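Beta-L-arabinobiosidase (PDB 5MQR) probably hydrolyses glycosidic bonds in complex plant pectin for a gut bacterium, as a beta-L-arabinobiosidase with possible sialidase activity. Local coordinates at residues 352-357 with 456-461; 486-491 with 568-573. One frame throughout, in Å; residues are numbered along the deposited sequence.

Contact 1: residues 352-357 with 456-461; sequences HGEITP and FDYAKV. With CA (calcium ion), chain J.
The carboxylate of E354 draws two side chains of 456-461 to its two oxygens. OE2 forms a salt bridge with K460 NZ, 3.2 Å from OE2 on its anti side, while OE1 accepts a hydrogen bond from the hydroxyl of Y458; the modelled length of that second bond is very short and its exact value doubtful. The bend of the glutamate chain at chi2 (-71°) sets the carboxylate between Y458 and K460, OE1 coming to the edge of the tyrosine ring with the carboxylate plane 79° from the ring plane. A water then ties E354 OE1 to D457 OD1, with 2.8 Å between the water and OD1. With an alanine at this place both carboxylate oxygens are gone, which would probably leave K460 NZ without this counter-charge and Y458 OH without this acceptor.

Further along, T356 OG1 donates to D457 OD2 at 2.7 Å, approaching from above the carboxylate plane; Y434 bonds the same oxygen. The D457 backbone carbonyl O meanwhile binds calcium at 2.4 Å, in a site completed by D452, D454, E597 and waters. At the far end the rigid ring of P357 leans on F456, CG to CB 4.1 Å.

This interface between the BNR repeat-like region and the sialidase-like module, beside the calcium site, lays the loop between strands 349-350 and 387-393 against the lead-in and first residue of strand 460-468, whose sheet neighbours are 431-435 and 564-570.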
ATOM      1  N   HIS A 352     -10.287   3.406  17.675  1.00 20.61           N
ATOM      2  CA  HIS A 352     -10.430   4.335  18.799  1.00 20.62           C
ATOM      3  C   HIS A 352      -9.748   3.737  20.031  1.00 20.53           C
ATOM      4  O   HIS A 352     -10.159   2.696  20.526  1.00 20.54           O
ATOM      5  CB  HIS A 352     -11.924   4.608  19.038  1.00 20.57           C
ATOM      6  CG  HIS A 352     -12.215   5.596  20.128  1.00 20.50           C
ATOM      7  ND1 HIS A 352     -12.917   6.760  19.904  1.00 20.97           N
ATOM      8  CD2 HIS A 352     -11.980   5.551  21.461  1.00 20.02           C
ATOM      9  CE1 HIS A 352     -13.073   7.403  21.050  1.00 20.93           C
ATOM     10  NE2 HIS A 352     -12.504   6.693  22.005  1.00 20.37           N
ATOM     11  N   GLY A 353      -8.689   4.396  20.499  1.00 20.87           N
ATOM     12  CA  GLY A 353      -7.841   3.884  21.574  1.00 21.31           C
ATOM     13  C   GLY A 353      -7.828   4.680  22.852  1.00 22.04           C
ATOM     14  O   GLY A 353      -7.083   4.349  23.771  1.00 22.13           O
ATOM     15  N   GLU A 354      -8.667   5.709  22.916  1.00 23.27           N
ATOM     16  CA  GLU A 354      -8.819   6.560  24.104  1.00 24.21           C
ATOM     17  C   GLU A 354     -10.027   6.114  24.939  1.00 23.88           C
ATOM     18  O   GLU A 354     -10.985   5.536  24.408  1.00 23.49           O
ATOM     19  CB  GLU A 354      -9.021   8.010  23.656  1.00 25.81           C
ATOM     20  CG  GLU A 354      -7.860   8.586  22.847  1.00 27.39           C
ATOM     21  CD  GLU A 354      -6.619   8.834  23.701  1.00 29.83           C
ATOM     22  OE1 GLU A 354      -6.774   9.146  24.906  1.00 31.58           O
ATOM     23  OE2 GLU A 354      -5.479   8.741  23.177  1.00 31.56           O
ATOM     24  N   ILE A 355      -9.975   6.359  26.249  1.00 23.17           N
ATOM     25  CA  ILE A 355     -11.126   6.143  27.103  1.00 22.90           C
ATOM     26  C   ILE A 355     -11.309   7.400  27.952  1.00 22.86           C
ATOM     27  O   ILE A 355     -10.589   7.614  28.947  1.00 22.99           O
ATOM     28  CB  ILE A 355     -10.999   4.904  28.024  1.00 23.42           C
ATOM     29  CG1 ILE A 355     -10.691   3.625  27.235  1.00 23.25           C
ATOM     30  CG2 ILE A 355     -12.277   4.714  28.855  1.00 23.52           C
ATOM     31  CD1 ILE A 355     -10.430   2.415  28.115  1.00 23.18           C
ATOM     32  N   THR A 356     -12.274   8.222  27.549  1.00 22.39           N
ATOM     33  CA  THR A 356     -12.808   9.276  28.391  1.00 22.65           C
ATOM     34  C   THR A 356     -13.156   8.656  29.759  1.00 22.89           C
ATOM     35  O   THR A 356     -13.692   7.546  29.800  1.00 23.25           O
ATOM     36  CB  THR A 356     -14.092   9.860  27.765  1.00 22.67           C
ATOM     37  OG1 THR A 356     -13.872  10.134  26.372  1.00 22.02           O
ATOM     38  CG2 THR A 356     -14.499  11.141  28.457  1.00 23.18           C
ATOM     39  N   PRO A 357     -12.824   9.333  30.873  1.00 22.91           N
ATOM     40  CA  PRO A 357     -13.345   8.845  32.153  1.00 23.29           C
ATOM     41  C   PRO A 357     -14.891   8.904  32.177  1.00 23.40           C
ATOM     42  O   PRO A 357     -15.459   9.854  31.644  1.00 23.37           O
ATOM     43  CB  PRO A 357     -12.747   9.804  33.190  1.00 23.57           C
ATOM     44  CG  PRO A 357     -11.884  10.759  32.473  1.00 23.55           C
ATOM     45  CD  PRO A 357     -12.144  10.628  31.007  1.00 23.11           C
ATOM     46  N   PHE A 456     -12.095  16.444  31.540  1.00 26.45           N
ATOM     47  CA  PHE A 456     -12.070  15.001  31.487  1.00 26.72           C
ATOM     48  C   PHE A 456     -11.581  14.423  30.154  1.00 26.53           C
ATOM     49  O   PHE A 456     -11.613  13.227  29.965  1.00 27.79           O
ATOM     50  CB  PHE A 456     -13.466  14.478  31.850  1.00 26.68           C
ATOM     51  CG  PHE A 456     -13.911  14.907  33.215  1.00 27.01           C
ATOM     52  CD1 PHE A 456     -13.408  14.267  34.355  1.00 27.24           C
ATOM     53  CD2 PHE A 456     -14.764  15.978  33.368  1.00 27.29           C
ATOM     54  CE1 PHE A 456     -13.770  14.677  35.622  1.00 27.61           C
ATOM     55  CE2 PHE A 456     -15.141  16.388  34.640  1.00 27.99           C
ATOM     56  CZ  PHE A 456     -14.645  15.736  35.763  1.00 27.92           C
ATOM     57  N   ASP A 457     -11.110  15.247  29.240  1.00 26.31           N
ATOM     58  CA  ASP A 457     -10.642  14.749  27.949  1.00 25.63           C
ATOM     59  C   ASP A 457      -9.693  15.778  27.341  1.00 25.08           C
ATOM     60  O   ASP A 457      -9.461  16.834  27.942  1.00 25.94           O
ATOM     61  CB  ASP A 457     -11.842  14.426  27.006  1.00 25.95           C
ATOM     62  CG  ASP A 457     -11.621  13.144  26.173  1.00 25.76           C
ATOM     63  OD1 ASP A 457     -10.438  12.821  25.883  1.00 25.82           O
ATOM     64  OD2 ASP A 457     -12.620  12.468  25.829  1.00 26.01           O
ATOM     65  N   TYR A 458      -9.144  15.460  26.168  1.00 24.12           N
ATOM     66  CA  TYR A 458      -8.207  16.326  25.487  1.00 23.98           C
ATOM     67  C   TYR A 458      -8.360  16.189  23.989  1.00 23.65           C
ATOM     68  O   TYR A 458      -8.999  15.235  23.519  1.00 23.19           O
ATOM     69  CB  TYR A 458      -6.772  15.992  25.905  1.00 23.76           C
ATOM     70  CG  TYR A 458      -6.480  14.518  26.037  1.00 23.57           C
ATOM     71  CD1 TYR A 458      -6.429  13.667  24.901  1.00 23.27           C
ATOM     72  CD2 TYR A 458      -6.218  13.965  27.281  1.00 23.88           C
ATOM     73  CE1 TYR A 458      -6.148  12.305  25.045  1.00 23.44           C
ATOM     74  CE2 TYR A 458      -5.919  12.619  27.427  1.00 24.08           C
ATOM     75  CZ  TYR A 458      -5.883  11.796  26.320  1.00 23.67           C
ATOM     76  OH  TYR A 458      -5.578  10.482  26.531  1.00 24.55           O
ATOM     77  N   ALA A 459      -7.781  17.156  23.271  1.00 23.81           N
ATOM     78  CA  ALA A 459      -7.668  17.116  21.808  1.00 24.16           C
ATOM     79  C   ALA A 459      -6.415  16.332  21.491  1.00 24.19           C
ATOM     80  O   ALA A 459      -5.446  16.393  22.227  1.00 23.86           O
ATOM     81  CB  ALA A 459      -7.577  18.514  21.216  1.00 24.35           C
ATOM     82  N   LYS A 460      -6.439  15.583  20.403  1.00 25.32           N
ATOM     83  CA  LYS A 460      -5.279  14.806  20.018  1.00 26.14           C
ATOM     84  C   LYS A 460      -5.250  14.581  18.517  1.00 25.95           C
ATOM     85  O   LYS A 460      -6.266  14.174  17.935  1.00 25.79           O
ATOM     86  CB  LYS A 460      -5.276  13.479  20.758  1.00 27.31           C
ATOM     87  CG  LYS A 460      -3.975  12.746  20.627  1.00 28.89           C
ATOM     88  CD  LYS A 460      -4.150  11.281  20.898  1.00 30.91           C
ATOM     89  CE  LYS A 460      -4.669  10.586  19.670  1.00 32.51           C
ATOM     90  NZ  LYS A 460      -5.341   9.305  20.001  1.00 33.74           N
ATOM     91  N   VAL A 461      -4.083  14.848  17.913  1.00 25.37           N
ATOM     92  CA  VAL A 461      -3.789  14.535  16.514  1.00 24.87           C
ATOM     93  C   VAL A 461      -2.528  13.649  16.454  1.00 25.37           C
ATOM     94  O   VAL A 461      -1.635  13.812  17.283  1.00 24.78           O
ATOM     95  CB  VAL A 461      -3.676  15.810  15.641  1.00 24.67           C
ATOM     96  CG1 VAL A 461      -4.953  16.635  15.720  1.00 25.00           C
ATOM     97  CG2 VAL A 461      -2.524  16.693  16.039  1.00 24.84           C
TER
HETATM   98 CA    CA J1209      -8.507  18.680  29.094  1.00 28.68          CA
HETATM   99  O   HOH W   1      -9.151  10.437  26.570  1.00 32.14           O
HETATM  100  O   HOH W   2      -8.426  17.092  30.976  1.00 24.56           O
HETATM  101  O   HOH W   3      -6.219  17.875  29.216  1.00 21.70           O

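Contact 2: residues 486-491 with 568-573; sequences ILQIDF and VFRTGE
R570 NH2 donates to two oxygens of 486-491. Q488 OE1 lies 2.8 Å from NH2, with an N-H...O angle of 165°, and D490 OD2 lies 2.9 Å from NH2 in a salt bridge. Both oxygens sit at the edge of the guanidinium, near its plane, but NH2 meets the aspartate from above the carboxylate plane. On the same arginine NE donates to G572 O at 2.9 Å, and a water links NH1 to D490 OD2, so the flat group is held against rotation. The bend at chi3 (36°) in an otherwise extended chain swings the guanidinium across to the neighbouring strand. The aspartate charge is probably shared, since D490 OD1 also makes a salt bridge with R501. Q488 NE2 bonds E503 and, through a water, E573 OE2; an amide, donor at one end and acceptor at the other, suits this place.

Beneath these side chains the backbones pair antiparallel. Q488 and R570 form a hydrogen-bonded pair, as do D490 and V568, with Q488 N to R570 O at 2.8 Å; between them I489 and F569 make the non-hydrogen-bonded pair. Their side chains lie on the other face, where I489 CG1 reaches F569 CD2 at 3.8 Å and CG2 rides over one face of the ring. F475 meets F569 edge-to-face. Beyond the paired residues, where I486 precedes its strand and G572 follows its own, I486 CG2 presses on G572 CA at 3.5 Å, a tight contact made by the glycine backbone itself.

One face largely polar and cross-linked, the other apolar and packed on strands 470-479 and 600-610 of a second sheet: this is the pattern of a beta-sandwich, consistent with a sialidase-like carbohydrate-binding module.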
ATOM      1  N   ILE A 486      -1.745  21.927  29.073  1.00 28.70           N
ATOM      2  CA  ILE A 486      -0.559  21.152  28.770  1.00 28.61           C
ATOM      3  C   ILE A 486      -0.641  20.665  27.324  1.00 27.23           C
ATOM      4  O   ILE A 486      -1.722  20.349  26.840  1.00 26.65           O
ATOM      5  CB  ILE A 486      -0.387  19.994  29.789  1.00 29.72           C
ATOM      6  CG1 ILE A 486       0.971  19.291  29.610  1.00 31.01           C
ATOM      7  CG2 ILE A 486      -1.507  18.976  29.647  1.00 29.48           C
ATOM      8  CD1 ILE A 486       1.343  18.335  30.748  1.00 31.50           C
ATOM      9  N   LEU A 487       0.499  20.657  26.628  1.00 26.53           N
ATOM     10  CA  LEU A 487       0.610  19.976  25.333  1.00 25.58           C
ATOM     11  C   LEU A 487       1.736  18.967  25.406  1.00 25.13           C
ATOM     12  O   LEU A 487       2.872  19.337  25.690  1.00 25.39           O
ATOM     13  CB  LEU A 487       0.886  20.961  24.205  1.00 25.60           C
ATOM     14  CG  LEU A 487       0.958  20.336  22.812  1.00 24.88           C
ATOM     15  CD1 LEU A 487      -0.400  19.836  22.336  1.00 24.29           C
ATOM     16  CD2 LEU A 487       1.518  21.354  21.853  1.00 25.12           C
ATOM     17  N   GLN A 488       1.419  17.693  25.178  1.00 24.39           N
ATOM     18  CA  GLN A 488       2.460  16.661  25.078  1.00 24.00           C
ATOM     19  C   GLN A 488       2.688  16.286  23.626  1.00 23.30           C
ATOM     20  O   GLN A 488       1.723  16.099  22.897  1.00 23.00           O
ATOM     21  CB  GLN A 488       2.071  15.433  25.867  1.00 23.88           C
ATOM     22  CG  GLN A 488       1.919  15.733  27.344  1.00 24.62           C
ATOM     23  CD  GLN A 488       1.880  14.477  28.170  1.00 24.42           C
ATOM     24  OE1 GLN A 488       1.373  13.436  27.720  1.00 24.08           O
ATOM     25  NE2 GLN A 488       2.437  14.553  29.378  1.00 24.86           N
ATOM     26  N   ILE A 489       3.959  16.182  23.236  1.00 23.19           N
ATOM     27  CA  ILE A 489       4.361  15.761  21.902  1.00 23.26           C
ATOM     28  C   ILE A 489       5.202  14.475  22.028  1.00 22.95           C
ATOM     29  O   ILE A 489       6.308  14.499  22.575  1.00 23.12           O
ATOM     30  CB  ILE A 489       5.151  16.873  21.164  1.00 23.72           C
ATOM     31  CG1 ILE A 489       4.325  18.146  21.075  1.00 24.08           C
ATOM     32  CG2 ILE A 489       5.484  16.439  19.739  1.00 23.63           C
ATOM     33  CD1 ILE A 489       5.107  19.335  20.578  1.00 24.79           C
ATOM     34  N   ASP A 490       4.661  13.373  21.525  1.00 22.61           N
ATOM     35  CA  ASP A 490       5.233  12.044  21.706  1.00 23.28           C
ATOM     36  C   ASP A 490       5.689  11.465  20.360  1.00 22.61           C
ATOM     37  O   ASP A 490       5.025  11.643  19.358  1.00 21.42           O
ATOM     38  CB  ASP A 490       4.193  11.080  22.315  1.00 23.88           C
ATOM     39  CG  ASP A 490       3.927  11.326  23.799  1.00 25.30           C
ATOM     40  OD1 ASP A 490       4.445  12.329  24.371  1.00 26.88           O
ATOM     41  OD2 ASP A 490       3.158  10.511  24.392  1.00 25.66           O
ATOM     42  N   PHE A 491       6.794  10.728  20.378  1.00 22.42           N
ATOM     43  CA  PHE A 491       7.287  10.015  19.201  1.00 22.44           C
ATOM     44  C   PHE A 491       7.129   8.531  19.491  1.00 22.05           C
ATOM     45  O   PHE A 491       7.745   8.028  20.413  1.00 22.32           O
ATOM     46  CB  PHE A 491       8.730  10.404  18.956  1.00 22.55           C
ATOM     47  CG  PHE A 491       8.919  11.883  18.799  1.00 22.89           C
ATOM     48  CD1 PHE A 491       9.089  12.697  19.918  1.00 23.39           C
ATOM     49  CD2 PHE A 491       8.864  12.471  17.546  1.00 22.60           C
ATOM     50  CE1 PHE A 491       9.243  14.071  19.779  1.00 23.90           C
ATOM     51  CE2 PHE A 491       9.020  13.835  17.399  1.00 23.15           C
ATOM     52  CZ  PHE A 491       9.211  14.639  18.513  1.00 23.57           C
ATOM     53  N   VAL A 568       2.591  12.414  17.858  1.00 22.32           N
ATOM     54  CA  VAL A 568       1.309  12.604  18.538  1.00 22.53           C
ATOM     55  C   VAL A 568       1.350  13.954  19.245  1.00 22.73           C
ATOM     56  O   VAL A 568       2.334  14.279  19.925  1.00 22.96           O
ATOM     57  CB  VAL A 568       1.052  11.485  19.586  1.00 23.18           C
ATOM     58  CG1 VAL A 568      -0.198  11.760  20.425  1.00 23.58           C
ATOM     59  CG2 VAL A 568       0.927  10.125  18.908  1.00 23.23           C
ATOM     60  N   PHE A 569       0.285  14.736  19.082  1.00 22.64           N
ATOM     61  CA  PHE A 569       0.136  16.023  19.754  1.00 22.96           C
ATOM     62  C   PHE A 569      -1.150  15.888  20.576  1.00 23.33           C
ATOM     63  O   PHE A 569      -2.236  15.646  20.003  1.00 23.14           O
ATOM     64  CB  PHE A 569       0.043  17.183  18.748  1.00 22.91           C
ATOM     65  CG  PHE A 569       1.220  17.296  17.795  1.00 22.53           C
ATOM     66  CD1 PHE A 569       1.349  16.442  16.724  1.00 22.18           C
ATOM     67  CD2 PHE A 569       2.151  18.307  17.938  1.00 23.05           C
ATOM     68  CE1 PHE A 569       2.412  16.549  15.838  1.00 22.52           C
ATOM     69  CE2 PHE A 569       3.213  18.438  17.056  1.00 23.25           C
ATOM     70  CZ  PHE A 569       3.344  17.568  15.997  1.00 22.81           C
ATOM     71  N   ARG A 570      -1.035  16.019  21.906  1.00 23.19           N
ATOM     72  CA  ARG A 570      -2.149  15.752  22.821  1.00 23.17           C
ATOM     73  C   ARG A 570      -2.239  16.841  23.893  1.00 23.44           C
ATOM     74  O   ARG A 570      -1.231  17.143  24.545  1.00 23.25           O
ATOM     75  CB  ARG A 570      -1.916  14.397  23.498  1.00 23.32           C
ATOM     76  CG  ARG A 570      -3.036  13.938  24.405  1.00 23.66           C
ATOM     77  CD  ARG A 570      -2.696  12.669  25.173  1.00 23.94           C
ATOM     78  NE  ARG A 570      -1.293  12.619  25.562  1.00 23.93           N
ATOM     79  CZ  ARG A 570      -0.368  11.819  25.040  1.00 24.30           C
ATOM     80  NH1 ARG A 570      -0.669  10.934  24.104  1.00 23.86           N
ATOM     81  NH2 ARG A 570       0.893  11.911  25.467  1.00 24.72           N
ATOM     82  N   THR A 571      -3.430  17.394  24.122  1.00 23.45           N
ATOM     83  CA  THR A 571      -3.561  18.532  25.061  1.00 24.65           C
ATOM     84  C   THR A 571      -3.790  18.075  26.510  1.00 25.34           C
ATOM     85  O   THR A 571      -4.543  18.688  27.243  1.00 26.36           O
ATOM     86  CB  THR A 571      -4.688  19.504  24.640  1.00 24.19           C
ATOM     87  OG1 THR A 571      -5.953  18.861  24.787  1.00 23.34           O
ATOM     88  CG2 THR A 571      -4.495  19.955  23.184  1.00 24.00           C
ATOM     89  N   GLY A 572      -3.137  16.998  26.916  1.00 26.34           N
ATOM     90  CA  GLY A 572      -3.349  16.387  28.233  1.00 27.45           C
ATOM     91  C   GLY A 572      -2.435  15.200  28.472  1.00 28.32           C
ATOM     92  O   GLY A 572      -1.755  14.724  27.565  1.00 27.49           O
ATOM     93  N   GLU A 573      -2.434  14.718  29.702  1.00 30.05           N
ATOM     94  CA  GLU A 573      -1.697  13.522  30.063  1.00 31.21           C
ATOM     95  C   GLU A 573      -2.629  12.353  29.870  1.00 31.52           C
ATOM     96  O   GLU A 573      -3.830  12.470  30.126  1.00 32.03           O
ATOM     97  CB  GLU A 573      -1.262  13.591  31.531  1.00 32.71           C
ATOM     98  CG  GLU A 573      -0.439  14.824  31.845  1.00 34.49           C
ATOM     99  CD  GLU A 573      -0.023  14.923  33.295  1.00 36.35           C
ATOM    100  OE1 GLU A 573      -0.673  15.698  34.025  1.00 38.32           O
ATOM    101  OE2 GLU A 573       0.946  14.230  33.689  1.00 37.37           O
TER
HETATM  102  O   HOH W   4      -4.721  21.303  28.252  1.00 24.85           O
HETATM  103  O   HOH W   5       2.235  12.754  31.603  1.00 46.36           O
HETATM  104  O   HOH W   6       1.228   8.966  23.021  1.00 34.67           O

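The centres of the two contacts lie about 11 Å apart, and contact 1 closes along the chain before contact 2 opens. Both reach the same mixed sheet, in which strands 460-468, 564-570 and 487-492 follow one another. Between the contacts, V461 O and F569 N, 2.8 Å apart, probably form a hydrogen bond, as do A459 N and T571 OG1. T571 also bonds D452, a calcium ligand like D457, so the calcium site includes D457 of contact 1 and lies next to T571 of contact 2. Contact 1 joins a loop of the BNR repeat-like region to this sheet, while contact 2 is internal to the sialidase-like module; together they run from that loop across three neighbouring strands.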